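Local coordinates for protein PipY (Synechococcus elongatus, PDB 5NLC) that binds pyridoxal 5'-phosphate on a modified TIM barrel of fold type III and is probably involved in the homeostasis of this vitamin B6 cofactor, at residues L115-L120 with W128-L133; P111-Q116 with V146-L151; K80-F85 with R102-L107. One frame throughout, in Å; residues are numbered along the deposited sequence.

Interactions 1 and 2 belong to one beta-alpha-beta unit of the barrel: strand 112-116 starts both, helix 130-141 enters through interaction 1 and strand 147-152 through interaction 2. They share L115 and Q116, their centres lie about 13 Å apart, and L151 CD2 packs 3.8 Å from V117 CG2. Interaction 3 joins the two preceding helices, 78-84 and 94-107; its centre is about 14 Å from that of interaction 2, where A104 CB meets P111 CD at 3.7 Å, and about 23 Å from that of interaction 1. R210, which binds the pyridoxal phosphate absent from this structure, lies about 8 Å from Q116, side chain to side chain; interaction 3 lies away from the cofactor site.

Interaction 1. Residues L115-L120 with W128-L133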
ATOM      1  N   LEU A 115       0.917   1.418   7.732  1.00 17.21           N
ATOM      2  CA  LEU A 115      -0.064   2.023   8.602  1.00 17.64           C
ATOM      3  C   LEU A 115      -0.615   3.270   7.895  1.00 17.06           C
ATOM      4  O   LEU A 115       0.143   4.208   7.579  1.00 16.42           O
ATOM      5  CB  LEU A 115       0.610   2.415   9.897  1.00 18.60           C
ATOM      6  CG  LEU A 115       1.331   1.266  10.601  1.00 19.94           C
ATOM      7  CD1 LEU A 115       1.997   1.809  11.867  1.00 21.35           C
ATOM      8  CD2 LEU A 115       0.346   0.200  10.980  1.00 20.54           C
ATOM      9  N   GLN A 116      -1.907   3.275   7.667  1.00 17.84           N
ATOM     10  CA  GLN A 116      -2.597   4.319   6.956  1.00 18.51           C
ATOM     11  C   GLN A 116      -2.970   5.379   7.967  1.00 19.45           C
ATOM     12  O   GLN A 116      -3.807   5.128   8.829  1.00 18.34           O
ATOM     13  CB  GLN A 116      -3.862   3.803   6.337  1.00 20.07           C
ATOM     14  CG  GLN A 116      -4.573   4.825   5.445  1.00 22.11           C
ATOM     15  CD  GLN A 116      -5.813   4.295   4.797  1.00 25.45           C
ATOM     16  OE1 GLN A 116      -5.844   3.188   4.327  1.00 28.89           O
ATOM     17  NE2 GLN A 116      -6.799   5.165   4.611  1.00 29.67           N
ATOM     18  N   VAL A 117      -2.359   6.557   7.831  1.00 19.60           N
ATOM     19  CA  VAL A 117      -2.439   7.624   8.792  1.00 21.09           C
ATOM     20  C   VAL A 117      -3.223   8.776   8.179  1.00 21.57           C
ATOM     21  O   VAL A 117      -2.980   9.167   7.048  1.00 22.06           O
ATOM     22  CB  VAL A 117      -1.033   8.164   9.127  1.00 22.27           C
ATOM     23  CG1 VAL A 117      -1.119   9.246  10.212  1.00 23.18           C
ATOM     24  CG2 VAL A 117      -0.195   7.047   9.665  1.00 23.23           C
ATOM     25  N   LYS A 118      -4.099   9.361   8.981  1.00 23.21           N
ATOM     26  CA  LYS A 118      -4.916  10.475   8.575  1.00 24.80           C
ATOM     27  C   LYS A 118      -4.276  11.738   9.167  1.00 24.21           C
ATOM     28  O   LYS A 118      -4.443  12.049  10.317  1.00 23.57           O
ATOM     29  CB  LYS A 118      -6.363  10.290   9.052  1.00 26.90           C
ATOM     30  CG  LYS A 118      -7.287  11.424   8.687  1.00 29.98           C
ATOM     31  CD  LYS A 118      -8.739  11.223   9.130  1.00 32.80           C
ATOM     32  CE  LYS A 118      -9.460  10.263   8.212  1.00 34.17           C
ATOM     33  NZ  LYS A 118     -10.908  10.187   8.599  1.00 36.39           N
ATOM     34  N   LEU A 119      -3.538  12.433   8.340  1.00 23.98           N
ATOM     35  CA  LEU A 119      -2.921  13.670   8.686  1.00 25.78           C
ATOM     36  C   LEU A 119      -3.811  14.898   8.413  1.00 26.73           C
ATOM     37  O   LEU A 119      -3.498  15.967   8.859  1.00 27.29           O
ATOM     38  CB  LEU A 119      -1.613  13.781   7.890  1.00 25.73           C
ATOM     39  CG  LEU A 119      -0.461  12.845   8.310  1.00 26.53           C
ATOM     40  CD1 LEU A 119       0.655  12.962   7.292  1.00 27.18           C
ATOM     41  CD2 LEU A 119       0.070  13.251   9.658  1.00 27.98           C
ATOM     42  N   LEU A 120      -4.881  14.748   7.651  1.00 28.93           N
ATOM     43  CA  LEU A 120      -5.851  15.799   7.374  1.00 32.45           C
ATOM     44  C   LEU A 120      -7.278  15.282   7.580  1.00 36.23           C
ATOM     45  O   LEU A 120      -7.539  14.082   7.343  1.00 35.65           O
ATOM     46  CB  LEU A 120      -5.694  16.285   5.912  1.00 32.54           C
ATOM     47  CG  LEU A 120      -4.495  17.185   5.601  1.00 33.14           C
ATOM     48  CD1 LEU A 120      -4.425  17.389   4.087  1.00 34.28           C
ATOM     49  CD2 LEU A 120      -4.669  18.525   6.315  1.00 33.72           C
ATOM     50  N   TRP A 128      -5.318   6.244  10.929  1.00 22.95           N
ATOM     51  CA  TRP A 128      -4.927   6.417  12.309  1.00 21.53           C
ATOM     52  C   TRP A 128      -4.920   7.912  12.597  1.00 22.11           C
ATOM     53  O   TRP A 128      -4.466   8.700  11.766  1.00 21.71           O
ATOM     54  CB  TRP A 128      -3.509   5.937  12.587  1.00 21.49           C
ATOM     55  CG  TRP A 128      -3.167   4.492  12.655  1.00 20.69           C
ATOM     56  CD1 TRP A 128      -2.927   3.634  11.579  1.00 20.26           C
ATOM     57  CD2 TRP A 128      -2.917   3.738  13.807  1.00 20.61           C
ATOM     58  NE1 TRP A 128      -2.572   2.408  12.031  1.00 19.78           N
ATOM     59  CE2 TRP A 128      -2.528   2.441  13.387  1.00 20.34           C
ATOM     60  CE3 TRP A 128      -2.912   4.033  15.165  1.00 20.76           C
ATOM     61  CZ2 TRP A 128      -2.170   1.467  14.265  1.00 20.39           C
ATOM     62  CZ3 TRP A 128      -2.565   3.052  16.002  1.00 21.35           C
ATOM     63  CH2 TRP A 128      -2.224   1.787  15.558  1.00 20.00           C
ATOM     64  N   ASP A 129      -5.327   8.282  13.791  1.00 21.93           N
ATOM     65  CA  ASP A 129      -5.057   9.621  14.305  1.00 24.29           C
ATOM     66  C   ASP A 129      -3.538   9.650  14.669  1.00 22.10           C
ATOM     67  O   ASP A 129      -3.061   8.703  15.315  1.00 21.99           O
ATOM     68  CB  ASP A 129      -5.915   9.870  15.511  1.00 27.17           C
ATOM     69  CG  ASP A 129      -5.415  11.012  16.342  1.00 31.29           C
ATOM     70  OD1 ASP A 129      -5.733  12.145  15.993  1.00 34.63           O
ATOM     71  OD2 ASP A 129      -4.690  10.755  17.344  1.00 37.32           O
ATOM     72  N   PRO A 130      -2.767  10.642  14.192  1.00 21.45           N
ATOM     73  CA  PRO A 130      -1.295  10.649  14.492  1.00 22.14           C
ATOM     74  C   PRO A 130      -0.853  10.526  15.924  1.00 22.12           C
ATOM     75  O   PRO A 130       0.190   9.869  16.196  1.00 21.22           O
ATOM     76  CB  PRO A 130      -0.769  11.975  13.904  1.00 22.50           C
ATOM     77  CG  PRO A 130      -1.856  12.433  13.002  1.00 22.70           C
ATOM     78  CD  PRO A 130      -3.158  11.827  13.432  1.00 22.40           C
ATOM     79  N   ALA A 131      -1.607  11.144  16.827  1.00 22.71           N
ATOM     80  CA  ALA A 131      -1.331  11.029  18.289  1.00 23.55           C
ATOM     81  C   ALA A 131      -1.515   9.608  18.828  1.00 22.85           C
ATOM     82  O   ALA A 131      -0.684   9.055  19.610  1.00 20.88           O
ATOM     83  CB  ALA A 131      -2.232  11.999  19.060  1.00 24.47           C
ATOM     84  N   ASP A 132      -2.604   8.976  18.371  1.00 23.41           N
ATOM     85  CA  ASP A 132      -2.862   7.581  18.718  1.00 24.29           C
ATOM     86  C   ASP A 132      -1.758   6.687  18.153  1.00 22.03           C
ATOM     87  O   ASP A 132      -1.261   5.821  18.854  1.00 21.03           O
ATOM     88  CB  ASP A 132      -4.279   7.135  18.252  1.00 26.60           C
ATOM     89  CG  ASP A 132      -4.690   5.718  18.747  1.00 31.48           C
ATOM     90  OD1 ASP A 132      -4.353   5.265  19.908  1.00 34.07           O
ATOM     91  OD2 ASP A 132      -5.410   5.031  17.938  1.00 35.22           O
ATOM     92  N   LEU A 133      -1.378   6.893  16.893  1.00 20.77           N
ATOM     93  CA  LEU A 133      -0.296   6.093  16.308  1.00 21.00           C
ATOM     94  C   LEU A 133       1.000   6.241  17.128  1.00 20.68           C
ATOM     95  O   LEU A 133       1.613   5.270  17.483  1.00 19.65           O
ATOM     96  CB  LEU A 133      -0.014   6.460  14.842  1.00 21.60           C
ATOM     97  CG  LEU A 133       1.105   5.683  14.132  1.00 21.80           C
ATOM     98  CD1 LEU A 133       1.023   4.155  14.294  1.00 22.84           C
ATOM     99  CD2 LEU A 133       1.129   6.125  12.663  1.00 22.99           C
TER
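W128 is bridged to V117 by two backbone hydrogen bonds, made by the residues on either side of V117, in a single beta bridge at the end of strand 112-116. W128 N reaches Q116 O at 2.8 Å, in the carbonyl plane and on a lone pair, and W128 O receives K118 N at 2.9 Å with a nearly straight N-H...O angle of 169°. Both backbone polar groups of W128, N and O, are thus used where the chain turns into helix 130-141.

Beside this bridge the packing is tight and mainly apolar. L133, whose CG stands anti to its backbone N (chi1 180°), forks between two partners: CD1 meets L115 CD1 at 3.5 Å, and CD2 presses on V117 CG2 at 3.4 Å, closer than ordinary van der Waals contact. The same CD1 lies 3.8 Å above the plane of the W128 indole, over its centre, a CH-pi type of approach. The ring turns its edge to the strand, so that Q116 O lies in its plane, 3.3 Å from CD1 of W128. A broad, flat tryptophan suits this place because it fills space beside branched aliphatic chains, and its NE1 finds a weak hydrogen bond to V91 O.

Toward solvent the contact thins. P130 leans on the backbone, its CD 3.4 Å from K118 O, and its CG touches L119 CD2 at 3.9 Å. K118 leaves the contact to bond through NZ to the carbonyls of D122 and K125. At the exposed helix start, D129 acts as N-cap: its OD2 accepts D132 N, while proline, with no N-H to satisfy, fits the first turn.

Helix 161-181 covers the outside, F174 on P130 and L178 on L133, and strand 147-152 flanks L115 and V117 through L151.

Interaction 2. Residues P111-Q116 with V146-L151; sequences PKLCLQ and VQIRGL
Strands 112-116 and 147-152 are neighbours in the parallel sheet of the modified TIM barrel, joined by the beta-alpha-beta crossover through helix 130-141; their segments run at 31°. Four backbone hydrogen bonds join them: Q147 N to P111 O (3.0 Å), L113 N to Q147 O (2.9 Å), R149 N to L113 O (2.8 Å), and L115 N to G150 O (3.0 Å).

On the face of L113, I148 and L115 the side chains are aliphatic, as suits a surface covered by helices 94-107 and 130-141. L113 CD1 is set against V146 CB, at 3.7 Å, and both its methyls, and I148 CG2, anti to its backbone N, meets L115 CD1 at 3.9 Å. On the other face K112 and Q147 lie side by side, Q147 NE2 bonding to S110 O, and K112 CD comes to the edge of the R149 guanidinium. The side chain of C114, there too, is about 9 Å from that of R210.

K112 NZ and R149 NH2 probably repel mildly; T188 OG1 and R186 O fix the guanidinium, and E189, in a long, weak ion pair, may ease the charge. Buried without a partner, G150 N marks a beta bulge, I148 to L151 facing L113 to L115 with one extra residue.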
ATOM      1  N   PRO A 111       2.216 -10.899   6.949  1.00 18.87           N
ATOM      2  CA  PRO A 111       2.025  -9.796   5.945  1.00 18.54           C
ATOM      3  C   PRO A 111       2.925  -8.599   6.202  1.00 18.68           C
ATOM      4  O   PRO A 111       3.178  -8.272   7.377  1.00 17.25           O
ATOM      5  CB  PRO A 111       0.574  -9.400   6.137  1.00 18.80           C
ATOM      6  CG  PRO A 111       0.248  -9.839   7.514  1.00 19.24           C
ATOM      7  CD  PRO A 111       1.013 -11.101   7.759  1.00 19.25           C
ATOM      8  N   LYS A 112       3.357  -7.932   5.121  1.00 18.11           N
ATOM      9  CA  LYS A 112       3.973  -6.653   5.215  1.00 19.11           C
ATOM     10  C   LYS A 112       2.884  -5.551   5.245  1.00 17.97           C
ATOM     11  O   LYS A 112       1.922  -5.578   4.444  1.00 17.68           O
ATOM     12  CB  LYS A 112       4.992  -6.463   4.090  1.00 20.59           C
ATOM     13  CG  LYS A 112       6.224  -7.305   4.309  1.00 23.35           C
ATOM     14  CD  LYS A 112       7.110  -7.329   3.107  1.00 27.74           C
ATOM     15  CE  LYS A 112       7.675  -8.713   2.843  1.00 30.67           C
ATOM     16  NZ  LYS A 112       8.989  -8.533   2.138  1.00 34.86           N
ATOM     17  N   LEU A 113       3.006  -4.607   6.199  1.00 17.20           N
ATOM     18  CA  LEU A 113       1.955  -3.647   6.527  1.00 17.14           C
ATOM     19  C   LEU A 113       2.475  -2.254   6.366  1.00 17.52           C
ATOM     20  O   LEU A 113       3.639  -1.974   6.704  1.00 16.57           O
ATOM     21  CB  LEU A 113       1.465  -3.822   7.941  1.00 17.39           C
ATOM     22  CG  LEU A 113       1.037  -5.227   8.374  1.00 18.00           C
ATOM     23  CD1 LEU A 113       0.509  -5.133   9.779  1.00 18.56           C
ATOM     24  CD2 LEU A 113      -0.034  -5.824   7.534  1.00 17.96           C
ATOM     25  N   CYS A 114       1.637  -1.411   5.775  1.00 18.31           N
ATOM     26  CA  CYS A 114       1.732   0.009   5.988  1.00 18.88           C
ATOM     27  C   CYS A 114       0.595   0.437   6.916  1.00 17.85           C
ATOM     28  O   CYS A 114      -0.539  -0.109   6.920  1.00 17.40           O
ATOM     29  CB  CYS A 114       1.739   0.816   4.675  1.00 20.50           C
ATOM     30  SG  CYS A 114       3.198   0.471   3.638  1.00 25.39           S
ATOM     31  N   LEU A 115       0.917   1.418   7.732  1.00 17.21           N
ATOM     32  CA  LEU A 115      -0.064   2.023   8.602  1.00 17.64           C
ATOM     33  C   LEU A 115      -0.615   3.270   7.895  1.00 17.06           C
ATOM     34  O   LEU A 115       0.143   4.208   7.579  1.00 16.42           O
ATOM     35  CB  LEU A 115       0.610   2.415   9.897  1.00 18.60           C
ATOM     36  CG  LEU A 115       1.331   1.266  10.601  1.00 19.94           C
ATOM     37  CD1 LEU A 115       1.997   1.809  11.867  1.00 21.35           C
ATOM     38  CD2 LEU A 115       0.346   0.200  10.980  1.00 20.54           C
ATOM     39  N   GLN A 116      -1.907   3.275   7.667  1.00 17.84           N
ATOM     40  CA  GLN A 116      -2.597   4.319   6.956  1.00 18.51           C
ATOM     41  C   GLN A 116      -2.970   5.379   7.967  1.00 19.45           C
ATOM     42  O   GLN A 116      -3.807   5.128   8.829  1.00 18.34           O
ATOM     43  CB  GLN A 116      -3.862   3.803   6.337  1.00 20.07           C
ATOM     44  CG  GLN A 116      -4.573   4.825   5.445  1.00 22.11           C
ATOM     45  CD  GLN A 116      -5.813   4.295   4.797  1.00 25.45           C
ATOM     46  OE1 GLN A 116      -5.844   3.188   4.327  1.00 28.89           O
ATOM     47  NE2 GLN A 116      -6.799   5.165   4.611  1.00 29.67           N
ATOM     48  N   VAL A 146       3.665  -9.845  12.207  1.00 19.49           N
ATOM     49  CA  VAL A 146       3.540  -9.002  11.021  1.00 19.13           C
ATOM     50  C   VAL A 146       4.797  -8.259  10.815  1.00 19.12           C
ATOM     51  O   VAL A 146       5.576  -8.181  11.747  1.00 19.85           O
ATOM     52  CB  VAL A 146       2.391  -8.030  11.195  1.00 19.32           C
ATOM     53  CG1 VAL A 146       1.034  -8.764  11.145  1.00 18.84           C
ATOM     54  CG2 VAL A 146       2.552  -7.185  12.456  1.00 19.78           C
ATOM     55  N   GLN A 147       4.969  -7.615   9.641  1.00 18.47           N
ATOM     56  CA  GLN A 147       6.181  -6.811   9.359  1.00 18.84           C
ATOM     57  C   GLN A 147       5.704  -5.435   9.036  1.00 18.06           C
ATOM     58  O   GLN A 147       5.270  -5.185   7.908  1.00 17.23           O
ATOM     59  CB  GLN A 147       7.015  -7.377   8.200  1.00 20.28           C
ATOM     60  CG  GLN A 147       7.572  -8.784   8.469  1.00 22.38           C
ATOM     61  CD  GLN A 147       8.076  -9.414   7.194  1.00 23.90           C
ATOM     62  OE1 GLN A 147       9.162  -9.107   6.777  1.00 27.15           O
ATOM     63  NE2 GLN A 147       7.240 -10.201   6.516  1.00 25.36           N
ATOM     64  N   ILE A 148       5.742  -4.547  10.018  1.00 17.78           N
ATOM     65  CA  ILE A 148       5.308  -3.123   9.777  1.00 18.34           C
ATOM     66  C   ILE A 148       6.423  -2.427   9.021  1.00 19.43           C
ATOM     67  O   ILE A 148       7.539  -2.419   9.511  1.00 21.18           O
ATOM     68  CB  ILE A 148       4.960  -2.429  11.108  1.00 17.98           C
ATOM     69  CG1 ILE A 148       3.748  -3.111  11.716  1.00 18.27           C
ATOM     70  CG2 ILE A 148       4.621  -0.942  10.849  1.00 18.65           C
ATOM     71  CD1 ILE A 148       3.577  -2.772  13.192  1.00 18.21           C
ATOM     72  N   ARG A 149       6.171  -1.876   7.823  1.00 18.79           N
ATOM     73  CA  ARG A 149       7.276  -1.383   7.006  1.00 19.84           C
ATOM     74  C   ARG A 149       7.163   0.087   6.658  1.00 18.64           C
ATOM     75  O   ARG A 149       8.100   0.641   6.068  1.00 19.38           O
ATOM     76  CB  ARG A 149       7.313  -2.192   5.684  1.00 21.88           C
ATOM     77  CG  ARG A 149       7.632  -3.667   5.891  1.00 24.30           C
ATOM     78  CD  ARG A 149       8.943  -3.918   6.624  1.00 28.46           C
ATOM     79  NE  ARG A 149      10.008  -3.237   5.931  1.00 33.46           N
ATOM     80  CZ  ARG A 149      10.506  -3.625   4.749  1.00 38.70           C
ATOM     81  NH1 ARG A 149      11.483  -2.880   4.211  1.00 41.87           N
ATOM     82  NH2 ARG A 149      10.067  -4.757   4.111  1.00 38.89           N
ATOM     83  N   GLY A 150       6.079   0.721   7.034  1.00 17.95           N
ATOM     84  CA  GLY A 150       5.913   2.169   6.691  1.00 18.48           C
ATOM     85  C   GLY A 150       4.551   2.749   6.861  1.00 18.18           C
ATOM     86  O   GLY A 150       3.775   2.205   7.568  1.00 17.47           O
ATOM     87  N   LEU A 151       4.301   3.916   6.191  1.00 18.24           N
ATOM     88  CA  LEU A 151       3.082   4.651   6.299  1.00 18.86           C
ATOM     89  C   LEU A 151       2.431   4.737   4.936  1.00 18.77           C
ATOM     90  O   LEU A 151       3.167   4.787   3.936  1.00 19.05           O
ATOM     91  CB  LEU A 151       3.320   6.103   6.769  1.00 19.82           C
ATOM     92  CG  LEU A 151       3.950   6.311   8.107  1.00 21.08           C
ATOM     93  CD1 LEU A 151       3.831   7.810   8.424  1.00 21.59           C
ATOM     94  CD2 LEU A 151       3.265   5.469   9.167  1.00 21.53           C
TER

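Interaction 3. Residues K80-F85 with R102-L107; sequences KAVEHF and RIAGEL. With PO4 (phosphate ion), chain C.
V82 and L107 meet obliquely where helix 78-84 packs on helix 94-107, the segment axes 9.7 Å apart and crossing at -52°. V82 points toward the other helix and spreads its fork over it. CG1, anti to the backbone N (chi1 175°), comes to 4.0 Å from both L107 CD1 and A104 CA, while V82 CB lies 4.0 Å from I103 CG2. The small A104 lets the valine approach the helix backbone. E83 crosses L107 at about a right angle, its CG resting on L107 CD1 at 3.5 Å, so its aliphatic part packs although the residue is exposed.

Beside I103, whose CD1 comes 3.3 Å from its O1, sits a phosphate ion, probably from the crystallisation liquor. R102 faces it edge-on, giving NH2 to O1 at 2.9 Å and NH1 to O3 at 3.2 Å; R79 and R99 also hydrogen-bond to it. R102 NH1 also bridges to E106 OE2, met from above the carboxylate plane, and R79 pairs with the same glutamate.

Between the helices, then, the contact is purely apolar, resting on fit and burial, whereas the arginines beside it form a charged patch that the phosphate and E106 probably neutralise in part.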
ATOM      1  N   LYS A  80      -9.039 -13.509   5.370  1.00 22.74           N
ATOM      2  CA  LYS A  80      -8.809 -13.628   3.939  1.00 23.81           C
ATOM      3  C   LYS A  80      -7.682 -12.725   3.444  1.00 21.27           C
ATOM      4  O   LYS A  80      -6.976 -13.095   2.542  1.00 20.89           O
ATOM      5  CB  LYS A  80     -10.087 -13.384   3.140  1.00 27.20           C
ATOM      6  CG  LYS A  80     -11.098 -14.533   3.287  1.00 30.40           C
ATOM      7  CD  LYS A  80     -12.386 -14.126   2.592  1.00 34.48           C
ATOM      8  CE  LYS A  80     -13.345 -15.312   2.403  1.00 38.34           C
ATOM      9  NZ  LYS A  80     -14.744 -14.806   2.442  1.00 41.10           N
ATOM     10  N   ALA A  81      -7.544 -11.528   3.986  1.00 20.38           N
ATOM     11  CA  ALA A  81      -6.435 -10.645   3.588  1.00 20.42           C
ATOM     12  C   ALA A  81      -5.065 -11.234   3.937  1.00 20.21           C
ATOM     13  O   ALA A  81      -4.155 -11.208   3.131  1.00 19.86           O
ATOM     14  CB  ALA A  81      -6.600  -9.295   4.261  1.00 20.01           C
ATOM     15  N   VAL A  82      -4.937 -11.831   5.139  1.00 20.82           N
ATOM     16  CA  VAL A  82      -3.688 -12.473   5.505  1.00 22.04           C
ATOM     17  C   VAL A  82      -3.378 -13.644   4.561  1.00 23.01           C
ATOM     18  O   VAL A  82      -2.239 -13.865   4.179  1.00 22.35           O
ATOM     19  CB  VAL A  82      -3.681 -12.886   6.973  1.00 22.52           C
ATOM     20  CG1 VAL A  82      -2.413 -13.665   7.318  1.00 23.61           C
ATOM     21  CG2 VAL A  82      -3.781 -11.664   7.869  1.00 22.32           C
ATOM     22  N   GLU A  83      -4.413 -14.364   4.170  1.00 24.36           N
ATOM     23  CA  GLU A  83      -4.223 -15.574   3.390  1.00 26.40           C
ATOM     24  C   GLU A  83      -3.799 -15.233   1.962  1.00 25.56           C
ATOM     25  O   GLU A  83      -3.024 -15.987   1.406  1.00 25.81           O
ATOM     26  CB  GLU A  83      -5.504 -16.437   3.372  1.00 29.55           C
ATOM     27  CG  GLU A  83      -5.802 -17.203   4.687  1.00 33.07           C
ATOM     28  CD  GLU A  83      -7.182 -17.920   4.692  1.00 36.95           C
ATOM     29  OE1 GLU A  83      -8.110 -17.493   3.968  1.00 38.63           O
ATOM     30  OE2 GLU A  83      -7.343 -18.911   5.442  1.00 40.11           O
ATOM     31  N   HIS A  84      -4.287 -14.102   1.411  1.00 23.70           N
ATOM     32  CA  HIS A  84      -4.189 -13.772   0.003  1.00 23.13           C
ATOM     33  C   HIS A  84      -3.256 -12.623  -0.356  1.00 21.45           C
ATOM     34  O   HIS A  84      -2.994 -12.492  -1.497  1.00 21.97           O
ATOM     35  CB  HIS A  84      -5.582 -13.505  -0.585  1.00 23.78           C
ATOM     36  CG  HIS A  84      -6.424 -14.742  -0.624  1.00 25.98           C
ATOM     37  ND1 HIS A  84      -6.438 -15.597  -1.705  1.00 26.91           N
ATOM     38  CD2 HIS A  84      -7.195 -15.315   0.328  1.00 26.72           C
ATOM     39  CE1 HIS A  84      -7.182 -16.658  -1.397  1.00 28.87           C
ATOM     40  NE2 HIS A  84      -7.688 -16.484  -0.191  1.00 27.60           N
ATOM     41  N   PHE A  85      -2.834 -11.770   0.567  1.00 19.85           N
ATOM     42  CA  PHE A  85      -2.027 -10.621   0.203  1.00 18.78           C
ATOM     43  C   PHE A  85      -0.649 -10.725   0.831  1.00 18.26           C
ATOM     44  O   PHE A  85      -0.485 -11.126   1.977  1.00 19.60           O
ATOM     45  CB  PHE A  85      -2.755  -9.347   0.606  1.00 18.96           C
ATOM     46  CG  PHE A  85      -3.949  -9.035  -0.302  1.00 18.94           C
ATOM     47  CD1 PHE A  85      -3.767  -8.330  -1.474  1.00 19.43           C
ATOM     48  CD2 PHE A  85      -5.200  -9.444   0.029  1.00 19.58           C
ATOM     49  CE1 PHE A  85      -4.827  -8.068  -2.328  1.00 19.63           C
ATOM     50  CE2 PHE A  85      -6.285  -9.201  -0.788  1.00 20.54           C
ATOM     51  CZ  PHE A  85      -6.110  -8.502  -1.973  1.00 20.74           C
ATOM     52  N   ARG A 102      -2.688 -11.532  15.106  1.00 21.12           N
ATOM     53  CA  ARG A 102      -3.221 -12.729  15.721  1.00 22.84           C
ATOM     54  C   ARG A 102      -3.474 -13.807  14.619  1.00 21.67           C
ATOM     55  O   ARG A 102      -3.043 -14.949  14.732  1.00 19.10           O
ATOM     56  CB  ARG A 102      -4.497 -12.425  16.469  1.00 25.60           C
ATOM     57  CG  ARG A 102      -5.137 -13.689  17.046  1.00 30.55           C
ATOM     58  CD  ARG A 102      -6.328 -13.422  17.963  1.00 34.77           C
ATOM     59  NE  ARG A 102      -7.501 -12.854  17.286  1.00 38.50           N
ATOM     60  CZ  ARG A 102      -8.266 -13.463  16.364  1.00 41.81           C
ATOM     61  NH1 ARG A 102      -8.007 -14.694  15.900  1.00 43.60           N
ATOM     62  NH2 ARG A 102      -9.319 -12.800  15.879  1.00 42.84           N
ATOM     63  N   ILE A 103      -4.105 -13.391  13.527  1.00 20.51           N
ATOM     64  CA  ILE A 103      -4.397 -14.271  12.415  1.00 21.43           C
ATOM     65  C   ILE A 103      -3.141 -14.737  11.740  1.00 20.57           C
ATOM     66  O   ILE A 103      -3.010 -15.946  11.463  1.00 20.80           O
ATOM     67  CB  ILE A 103      -5.346 -13.614  11.398  1.00 22.45           C
ATOM     68  CG1 ILE A 103      -6.734 -13.377  12.043  1.00 23.91           C
ATOM     69  CG2 ILE A 103      -5.533 -14.517  10.171  1.00 23.70           C
ATOM     70  CD1 ILE A 103      -7.586 -12.327  11.283  1.00 24.95           C
ATOM     71  N   ALA A 104      -2.190 -13.812  11.510  1.00 19.97           N
ATOM     72  CA  ALA A 104      -0.869 -14.156  10.948  1.00 19.61           C
ATOM     73  C   ALA A 104      -0.185 -15.281  11.761  1.00 19.92           C
ATOM     74  O   ALA A 104       0.266 -16.265  11.163  1.00 20.46           O
ATOM     75  CB  ALA A 104       0.013 -12.938  10.841  1.00 18.77           C
ATOM     76  N   GLY A 105      -0.199 -15.157  13.074  1.00 20.32           N
ATOM     77  CA  GLY A 105       0.366 -16.169  13.982  1.00 22.02           C
ATOM     78  C   GLY A 105      -0.311 -17.531  13.896  1.00 23.56           C
ATOM     79  O   GLY A 105       0.355 -18.583  13.858  1.00 23.92           O
ATOM     80  N   GLU A 106      -1.629 -17.516  13.797  1.00 25.38           N
ATOM     81  CA  GLU A 106      -2.411 -18.773  13.610  1.00 27.61           C
ATOM     82  C   GLU A 106      -2.093 -19.445  12.270  1.00 26.69           C
ATOM     83  O   GLU A 106      -1.920 -20.663  12.221  1.00 27.07           O
ATOM     84  CB  GLU A 106      -3.909 -18.488  13.677  1.00 29.98           C
ATOM     85  CG  GLU A 106      -4.413 -17.978  15.031  1.00 32.75           C
ATOM     86  CD  GLU A 106      -5.921 -17.633  15.053  1.00 35.62           C
ATOM     87  OE1 GLU A 106      -6.619 -17.885  14.012  1.00 34.69           O
ATOM     88  OE2 GLU A 106      -6.366 -17.104  16.133  1.00 35.72           O
ATOM     89  N   LEU A 107      -2.026 -18.680  11.199  1.00 24.09           N
ATOM     90  CA  LEU A 107      -1.719 -19.230   9.871  1.00 24.26           C
ATOM     91  C   LEU A 107      -0.231 -19.430   9.520  1.00 23.12           C
ATOM     92  O   LEU A 107       0.056 -19.971   8.459  1.00 23.99           O
ATOM     93  CB  LEU A 107      -2.356 -18.387   8.757  1.00 24.17           C
ATOM     94  CG  LEU A 107      -3.896 -18.150   8.842  1.00 25.21           C
ATOM     95  CD1 LEU A 107      -4.291 -17.116   7.816  1.00 26.11           C
ATOM     96  CD2 LEU A 107      -4.692 -19.447   8.764  1.00 26.74           C
TER
HETATM   97  P   PO4 C 301     -10.948 -14.387  13.016  1.00 68.30           P
HETATM   98  O1  PO4 C 301     -10.145 -13.125  13.162  1.00 68.02           O
HETATM   99  O2  PO4 C 301     -11.212 -14.659  11.550  1.00 60.77           O
HETATM  100  O3  PO4 C 301     -10.155 -15.528  13.621  1.00 63.86           O
HETATM  101  O4  PO4 C 301     -12.248 -14.235  13.781  1.00 66.32           O